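PDB 4PQH: glutathione transferase lambda1 from Populus trichocarpa, which binds glutathione and probably catalyses its transfer to electrophilic substrates, as a monomeric lambda-class member of the glutathione transferase superfamily. Local coordinates for residues T27-I32 with K56-D61; V42-N47 with E212-T217; E120-Y125 with S169-A174. All coordinates share one frame; numbering follows the deposited sequence. Where two conformers were deposited one is given.

Interaction 1. Residues T27-I32 with K56-D61; sequences TTRLYI and KLVPID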
# COMPACT_ATOMS: atom_id res chain seq x y z
N THR A 27 5.03 20.93 -8.88
CA THR A 27 4.02 19.88 -8.98
C THR A 27 4.39 18.72 -8.08
O THR A 27 5.56 18.34 -7.99
CB THR A 27 3.89 19.36 -10.44
OG1 THR A 27 3.29 20.37 -11.26
CG2 THR A 27 3.03 18.10 -10.50
N THR A 28 3.40 18.16 -7.38
CA THR A 28 3.62 16.97 -6.57
C THR A 28 3.50 15.72 -7.45
O THR A 28 2.52 15.53 -8.16
CB THR A 28 2.63 16.91 -5.40
OG1 THR A 28 2.80 18.08 -4.59
CG2 THR A 28 2.88 15.67 -4.55
N ARG A 29 4.53 14.87 -7.41
CA ARG A 29 4.55 13.65 -8.21
C ARG A 29 4.77 12.43 -7.34
O ARG A 29 5.65 12.42 -6.48
CB ARG A 29 5.63 13.73 -9.28
CG ARG A 29 5.40 14.82 -10.29
CD ARG A 29 6.51 14.89 -11.33
NE ARG A 29 6.22 15.93 -12.31
CZ ARG A 29 6.47 17.22 -12.12
NH1 ARG A 29 7.05 17.63 -10.99
NH2 ARG A 29 6.16 18.10 -13.05
N LEU A 30 3.96 11.39 -7.58
CA LEU A 30 4.12 10.12 -6.91
C LEU A 30 4.64 9.11 -7.92
O LEU A 30 3.94 8.72 -8.85
CB LEU A 30 2.78 9.66 -6.34
CG LEU A 30 2.74 8.24 -5.77
CD1 LEU A 30 3.74 8.07 -4.63
CD2 LEU A 30 1.33 7.87 -5.33
N TYR A 31 5.89 8.68 -7.74
CA TYR A 31 6.50 7.74 -8.67
C TYR A 31 6.17 6.32 -8.26
O TYR A 31 6.42 5.92 -7.13
CB TYR A 31 8.02 7.95 -8.75
CG TYR A 31 8.38 9.31 -9.30
CD1 TYR A 31 8.40 10.43 -8.47
CD2 TYR A 31 8.69 9.49 -10.64
CE1 TYR A 31 8.71 11.67 -8.95
CE2 TYR A 31 9.01 10.75 -11.14
CZ TYR A 31 9.02 11.84 -10.28
OH TYR A 31 9.33 13.10 -10.74
N ILE A 32 5.58 5.58 -9.19
CA ILE A 32 5.09 4.24 -8.90
C ILE A 32 5.44 3.27 -10.02
O ILE A 32 5.90 3.65 -11.09
CB ILE A 32 3.55 4.21 -8.73
CG1 ILE A 32 2.85 4.49 -10.07
CG2 ILE A 32 3.07 5.19 -7.67
CD1 ILE A 32 1.34 4.25 -10.03
N LYS A 56 0.26 13.92 -8.93
CA LYS A 56 0.34 13.32 -10.26
C LYS A 56 1.04 11.97 -10.20
O LYS A 56 2.10 11.84 -9.59
CB LYS A 56 1.09 14.26 -11.21
CG LYS A 56 1.23 13.71 -12.62
CD LYS A 56 2.06 14.65 -13.48
CE LYS A 56 1.33 15.02 -14.77
NZ LYS A 56 2.07 16.05 -15.55
N LEU A 57 0.43 10.96 -10.82
CA LEU A 57 1.05 9.65 -10.93
C LEU A 57 2.12 9.65 -12.01
O LEU A 57 1.89 10.12 -13.12
CB LEU A 57 0.01 8.58 -11.26
CG LEU A 57 -1.09 8.34 -10.23
CD1 LEU A 57 -1.97 7.20 -10.70
CD2 LEU A 57 -0.51 8.03 -8.86
N VAL A 58 3.30 9.14 -11.67
CA VAL A 58 4.35 8.91 -12.66
C VAL A 58 4.75 7.44 -12.63
O VAL A 58 5.59 7.03 -11.82
CB VAL A 58 5.59 9.80 -12.43
CG1 VAL A 58 6.62 9.57 -13.53
CG2 VAL A 58 5.20 11.26 -12.38
N PRO A 59 4.11 6.63 -13.48
CA PRO A 59 4.42 5.20 -13.50
C PRO A 59 5.64 4.89 -14.35
O PRO A 59 5.78 5.42 -15.46
CB PRO A 59 3.16 4.58 -14.11
CG PRO A 59 2.59 5.67 -14.97
CD PRO A 59 2.99 6.98 -14.36
N ILE A 60 6.51 4.05 -13.82
CA ILE A 60 7.69 3.62 -14.57
C ILE A 60 7.69 2.10 -14.69
O ILE A 60 7.02 1.40 -13.93
CB ILE A 60 9.00 4.13 -13.92
CG1 ILE A 60 9.24 3.49 -12.55
CG2 ILE A 60 9.00 5.66 -13.83
CD1 ILE A 60 10.57 3.87 -11.93
N ASP A 61 8.43 1.61 -15.68
CA ASP A 61 8.55 0.19 -15.96
C ASP A 61 9.84 -0.27 -15.30
O ASP A 61 10.91 0.09 -15.74
CB ASP A 61 8.65 0.01 -17.48
CG ASP A 61 8.71 -1.45 -17.91
OD1 ASP A 61 9.01 -2.33 -17.08
OD2 ASP A 61 8.48 -1.70 -19.11
O HOH W 1 5.28 15.15 -14.84
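Val58 packs alongside Tyr31, both side chains pointing the same way. With CG beside the backbone N (chi1 -63°), the Tyr31 ring lies along Val58. Val58 CG1 touches Tyr31 CD2 at 3.6 Å, while Val58 CG2 sits over one face of the ring. The same methyl lies against the aliphatic part of Arg29. On the opposite face of the sheet Leu30 and Leu57 run side by side, Leu30 CD2 being 4.0 Å from Leu57 CD2. Ile32 CG1 meets Pro59 CB there too, at 4.1 Å. Helix 37-48 packs on this face through Val42 and Trp43. The two strands are the parallel pair of a beta-alpha-beta unit in the thioredoxin-like domain. Five backbone hydrogen bonds join the segments, from Lys56 N to Thr28 O at one end to Ile60 N to Ile32 O at the other, the last 2.8 Å long. Tyr31 OH bonds to Glu83. Cutting Tyr31 back to an alanine is likely to open a gap beside Val58 and to leave Glu83 without the hydroxyl. In one of its two conformers Arg29 NE donates to a water at 2.8 Å, which Lys56 NZ holds weakly, and Arg29 NH1 forms salt bridges with Asp25 and Glu83.

Interaction 2. Residues V42-N47 with E212-T217; sequences VWITRN and EAYNQT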
# COMPACT_ATOMS: atom_id res chain seq x y z
N VAL A 42 0.69 3.78 -1.31
CA VAL A 42 0.73 5.23 -1.36
C VAL A 42 -0.32 5.76 -2.34
O VAL A 42 -0.97 6.78 -2.09
CB VAL A 42 2.15 5.74 -1.75
CG1 VAL A 42 2.25 7.23 -1.51
CG2 VAL A 42 3.21 5.02 -0.91
N TRP A 43 -0.51 5.04 -3.43
CA TRP A 43 -1.54 5.35 -4.40
C TRP A 43 -2.94 5.29 -3.74
O TRP A 43 -3.78 6.18 -3.95
CB TRP A 43 -1.42 4.36 -5.56
CG TRP A 43 -2.36 4.54 -6.70
CD1 TRP A 43 -3.29 5.53 -6.88
CD2 TRP A 43 -2.46 3.68 -7.84
NE1 TRP A 43 -3.96 5.33 -8.08
CE2 TRP A 43 -3.46 4.20 -8.68
CE3 TRP A 43 -1.78 2.53 -8.23
CZ2 TRP A 43 -3.81 3.59 -9.88
CZ3 TRP A 43 -2.13 1.92 -9.43
CH2 TRP A 43 -3.14 2.46 -10.24
N ILE A 44 -3.18 4.25 -2.94
CA ILE A 44 -4.44 4.14 -2.20
C ILE A 44 -4.62 5.33 -1.27
O ILE A 44 -5.71 5.89 -1.17
CB ILE A 44 -4.52 2.84 -1.37
CG1 ILE A 44 -4.51 1.60 -2.27
CG2 ILE A 44 -5.79 2.85 -0.52
CD1 ILE A 44 -4.09 0.34 -1.54
N THR A 45 -3.55 5.72 -0.58
CA THR A 45 -3.63 6.86 0.34
C THR A 45 -4.04 8.14 -0.38
O THR A 45 -4.95 8.84 0.05
CB THR A 45 -2.31 7.04 1.11
OG1 THR A 45 -2.03 5.83 1.83
CG2 THR A 45 -2.43 8.19 2.12
N ARG A 46 -3.38 8.42 -1.49
CA ARG A 46 -3.75 9.52 -2.37
C ARG A 46 -5.23 9.50 -2.72
O ARG A 46 -5.93 10.50 -2.54
CB ARG A 46 -2.89 9.45 -3.64
CG ARG A 46 -3.40 10.24 -4.85
CD ARG A 46 -2.61 9.79 -6.08
NE ARG A 46 -2.84 10.54 -7.31
CZ ARG A 46 -3.65 10.15 -8.29
NH1 ARG A 46 -4.36 9.04 -8.17
NH2 ARG A 46 -3.77 10.88 -9.39
N ASN A 47 -5.73 8.36 -3.19
CA ASN A 47 -7.12 8.29 -3.62
C ASN A 47 -8.09 8.44 -2.46
O ASN A 47 -9.10 9.13 -2.59
CB ASN A 47 -7.40 6.96 -4.31
CG ASN A 47 -6.72 6.85 -5.66
OD1 ASN A 47 -5.97 7.73 -6.09
ND2 ASN A 47 -7.00 5.75 -6.35
N GLU A 212 -14.02 2.33 -2.94
CA GLU A 212 -13.76 2.61 -4.34
C GLU A 212 -12.37 3.18 -4.58
O GLU A 212 -11.71 2.86 -5.59
CB GLU A 212 -14.85 3.54 -4.89
CG GLU A 212 -14.84 3.67 -6.40
CD GLU A 212 -14.96 2.32 -7.10
OE1 GLU A 212 -15.54 1.38 -6.52
OE2 GLU A 212 -14.47 2.22 -8.24
N ALA A 213 -11.89 4.01 -3.66
CA ALA A 213 -10.56 4.60 -3.77
C ALA A 213 -9.49 3.52 -3.81
O ALA A 213 -8.46 3.69 -4.49
CB ALA A 213 -10.30 5.53 -2.61
N TYR A 214 -9.72 2.43 -3.09
CA TYR A 214 -8.81 1.29 -3.11
C TYR A 214 -8.99 0.48 -4.39
O TYR A 214 -8.01 0.14 -5.06
CB TYR A 214 -9.02 0.40 -1.88
CG TYR A 214 -8.53 -1.01 -2.09
CD1 TYR A 214 -7.18 -1.28 -2.28
CD2 TYR A 214 -9.42 -2.07 -2.13
CE1 TYR A 214 -6.74 -2.57 -2.48
CE2 TYR A 214 -8.98 -3.37 -2.32
CZ TYR A 214 -7.64 -3.61 -2.50
OH TYR A 214 -7.20 -4.89 -2.72
N ASN A 215 -10.23 0.17 -4.74
CA ASN A 215 -10.51 -0.58 -5.96
C ASN A 215 -9.89 0.04 -7.21
O ASN A 215 -9.44 -0.67 -8.12
CB ASN A 215 -12.01 -0.72 -6.19
CG ASN A 215 -12.68 -1.55 -5.12
OD1 ASN A 215 -12.07 -2.45 -4.54
ND2 ASN A 215 -13.95 -1.25 -4.84
N GLN A 216 -9.85 1.37 -7.25
CA GLN A 216 -9.29 2.07 -8.39
C GLN A 216 -7.79 1.87 -8.55
O GLN A 216 -7.25 2.13 -9.62
CB GLN A 216 -9.62 3.55 -8.32
CG GLN A 216 -11.06 3.86 -8.65
CD GLN A 216 -11.49 5.19 -8.10
OE1 GLN A 216 -10.69 5.88 -7.46
NE2 GLN A 216 -12.74 5.55 -8.32
N THR A 217 -7.11 1.42 -7.50
CA THR A 217 -5.67 1.19 -7.60
C THR A 217 -5.40 -0.20 -8.15
O THR A 217 -4.24 -0.60 -8.30
CB THR A 217 -4.93 1.35 -6.26
OG1 THR A 217 -5.34 0.31 -5.35
CG2 THR A 217 -5.22 2.70 -5.65
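Helix 37-48 of the thioredoxin-like domain meets the short helix 212-215 and the residues after it, with Thr217 laid on Trp43. Thr217 CG2 sits 3.5 Å from the centroid of the five-membered ring of Trp43, only 7° off the ring normal. This is a CH-pi contact over the face. The backbone of Thr217 continues along the indole, with Thr217 O 3.5 Å from Trp43 CZ3. The rotation of Thr217 brings the methyl there: at chi1 67° its OG1 lies between the backbone N and the carbonyl carbon, and CG2 is anti to the carbonyl carbon. The hydroxyl is held in turn. Thr217 OG1 donates to Tyr214 O at 2.7 Å in the carbonyl plane, and the side chain of Gln40 also bonds to it. Tyr214 O takes a second bond from Thr217 N. Beside the methyl, Asn47 ND2 donates to Ala213 O at 3.1 Å, on a lone pair and close to the amide plane. Asn47 CB packs on Ala213 CB at 3.7 Å. On the other flank Ile44 CD1 meets Tyr214 CD1 at the edge of the ring, 3.6 Å away. The hydroxyl of Tyr214 is bonded to Glu180 on helix 170-190. The chain after the helical domain thus returns to pack on the first helix of the thioredoxin-like domain, within the two-domain glutathione transferase fold.

Interaction 3. Residues E120-Y125 with S169-A174; sequences EDLFSY and SLVDIA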
# COMPACT_ATOMS: atom_id res chain seq x y z
N GLU A 120 1.03 0.99 15.71
CA GLU A 120 2.47 0.83 15.59
C GLU A 120 2.87 -0.64 15.70
O GLU A 120 3.76 -1.09 14.98
CB GLU A 120 3.20 1.72 16.59
CG GLU A 120 2.97 3.21 16.34
CD GLU A 120 3.34 3.64 14.92
OE1 GLU A 120 4.32 3.10 14.36
OE2 GLU A 120 2.66 4.52 14.36
N ASP A 121 2.19 -1.41 16.56
CA ASP A 121 2.40 -2.86 16.61
C ASP A 121 2.13 -3.50 15.24
O ASP A 121 2.87 -4.38 14.80
CB ASP A 121 1.50 -3.51 17.67
CG ASP A 121 1.90 -3.16 19.09
OD1 ASP A 121 3.07 -2.79 19.31
OD2 ASP A 121 1.04 -3.26 19.98
N LEU A 122 1.07 -3.05 14.58
CA LEU A 122 0.67 -3.64 13.29
C LEU A 122 1.57 -3.20 12.14
O LEU A 122 1.87 -4.00 11.25
CB LEU A 122 -0.79 -3.31 12.99
CG LEU A 122 -1.77 -3.99 13.95
CD1 LEU A 122 -3.19 -3.61 13.58
CD2 LEU A 122 -1.58 -5.50 13.93
N PHE A 123 2.00 -1.95 12.14
CA PHE A 123 3.00 -1.51 11.18
C PHE A 123 4.29 -2.31 11.32
O PHE A 123 4.90 -2.71 10.33
CB PHE A 123 3.31 -0.02 11.34
CG PHE A 123 2.22 0.89 10.85
CD1 PHE A 123 1.57 0.65 9.65
CD2 PHE A 123 1.86 2.01 11.59
CE1 PHE A 123 0.56 1.49 9.21
CE2 PHE A 123 0.85 2.86 11.15
CZ PHE A 123 0.20 2.60 9.96
N SER A 124 4.69 -2.55 12.57
CA SER A 124 5.92 -3.29 12.85
C SER A 124 5.81 -4.72 12.37
O SER A 124 6.81 -5.35 12.04
CB SER A 124 6.21 -3.28 14.35
OG SER A 124 6.64 -2.00 14.79
N TYR A 125 4.59 -5.24 12.34
CA TYR A 125 4.35 -6.62 11.94
C TYR A 125 4.38 -6.84 10.42
O TYR A 125 4.46 -7.98 9.96
CB TYR A 125 3.02 -7.12 12.52
CG TYR A 125 2.77 -8.59 12.30
CD1 TYR A 125 3.47 -9.55 13.02
CD2 TYR A 125 1.84 -9.02 11.36
CE1 TYR A 125 3.24 -10.90 12.81
CE2 TYR A 125 1.61 -10.37 11.15
CZ TYR A 125 2.31 -11.30 11.88
OH TYR A 125 2.09 -12.65 11.67
N SER A 169 -8.26 3.15 8.41
CA SER A 169 -7.03 3.89 8.66
C SER A 169 -5.89 3.46 7.75
O SER A 169 -6.02 2.52 6.96
CB SER A 169 -6.57 3.70 10.11
OG SER A 169 -5.92 2.43 10.28
N LEU A 170 -4.77 4.14 7.91
CA LEU A 170 -3.55 3.80 7.21
C LEU A 170 -3.12 2.36 7.43
O LEU A 170 -2.41 1.81 6.59
CB LEU A 170 -2.41 4.70 7.66
CG LEU A 170 -2.56 6.18 7.33
CD1 LEU A 170 -1.42 6.95 7.96
CD2 LEU A 170 -2.62 6.41 5.82
N VAL A 171 -3.52 1.76 8.54
CA VAL A 171 -3.12 0.37 8.79
C VAL A 171 -3.77 -0.56 7.77
O VAL A 171 -3.13 -1.48 7.24
CB VAL A 171 -3.46 -0.11 10.23
CG1 VAL A 171 -2.94 -1.53 10.44
CG2 VAL A 171 -2.87 0.82 11.27
N ASP A 172 -5.04 -0.33 7.48
CA ASP A 172 -5.73 -1.14 6.48
C ASP A 172 -5.09 -0.94 5.11
O ASP A 172 -4.86 -1.90 4.37
CB ASP A 172 -7.21 -0.78 6.45
CG ASP A 172 -7.81 -0.79 7.82
OD1 ASP A 172 -7.94 -1.88 8.40
OD2 ASP A 172 -8.08 0.32 8.33
N ILE A 173 -4.78 0.30 4.80
CA ILE A 173 -4.11 0.64 3.55
C ILE A 173 -2.74 -0.05 3.41
O ILE A 173 -2.37 -0.53 2.33
CB ILE A 173 -3.98 2.16 3.42
CG1 ILE A 173 -5.38 2.78 3.31
CG2 ILE A 173 -3.13 2.52 2.22
CD1 ILE A 173 -5.38 4.30 3.36
N ALA A 174 -1.99 -0.12 4.50
CA ALA A 174 -0.68 -0.76 4.48
C ALA A 174 -0.79 -2.24 4.09
O ALA A 174 0.04 -2.76 3.34
CB ALA A 174 -0.01 -0.61 5.82
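Phe123 and Leu122 of helix 113-137 pack on Val171 of helix 170-190, within the all-helical part of the glutathione transferase fold. The two helix segments run nearly parallel, 12° apart, with their axes 10.2 Å from each other at closest approach. Phe123 reaches across from helix 113-137. From its CB the chain turns so that CG is anti to the carbonyl carbon (chi1 -73°), and the far end of the ring swings in toward helix 170-190. Phe123 CE1 lies 3.9 Å from Val171 CA and close to Ala174 CB, which sits near the ring plane at the edge. The carbonyl oxygen of Leu170 also faces this edge. At the tip, Phe123 CZ meets Val171 CG2 at 3.8 Å and Leu170 CB at 4.1 Å. Val171 CG2 makes an off-centre CH-pi contact, 30° from the normal of the Phe123 ring. Leu93 and Lys97 of helix 92-102 also touch the ring. The other branch of Val171 serves Leu122: Val171 CG1 lies 3.8 Å from Leu122 CD1, the two side chains crossing at about a right angle. Phe164 touches both of these side chains. Helix 170-190 is fixed at its start by a capping box, a feature well known at this helix in glutathione transferases. Asp172 OD1 is bonded to Phe164 N and Trp204 NE1. Ser169 N donates to Asp172 OD2 at 2.8 Å, and Val171 N donates to Ser169 OG at 3.0 Å.

Overall arrangement
All three contacts are largely buried, but differ in chemistry. Interaction 1 is a strand pair held by backbone bonds, with a charged end where Arg29 and Lys56 share a water, weakly on the lysine side. Interaction 2 mixes an indole face with a hydrogen bond from a side-chain amide. Interaction 3 is apolar between its helices, with polar bonds in the cap of one helix. Interactions 1 and 2 share the unit built on helix 37-48: Leu30 and Leu57 touch Val42, Trp43 and Arg46. Interactions 2 and 3 meet where Ile173 packs on Ile44 and Thr45. Interactions 1 and 3 stay about 10 Å apart at their nearest atoms. Helix 37-48 lies between sheet and helical part.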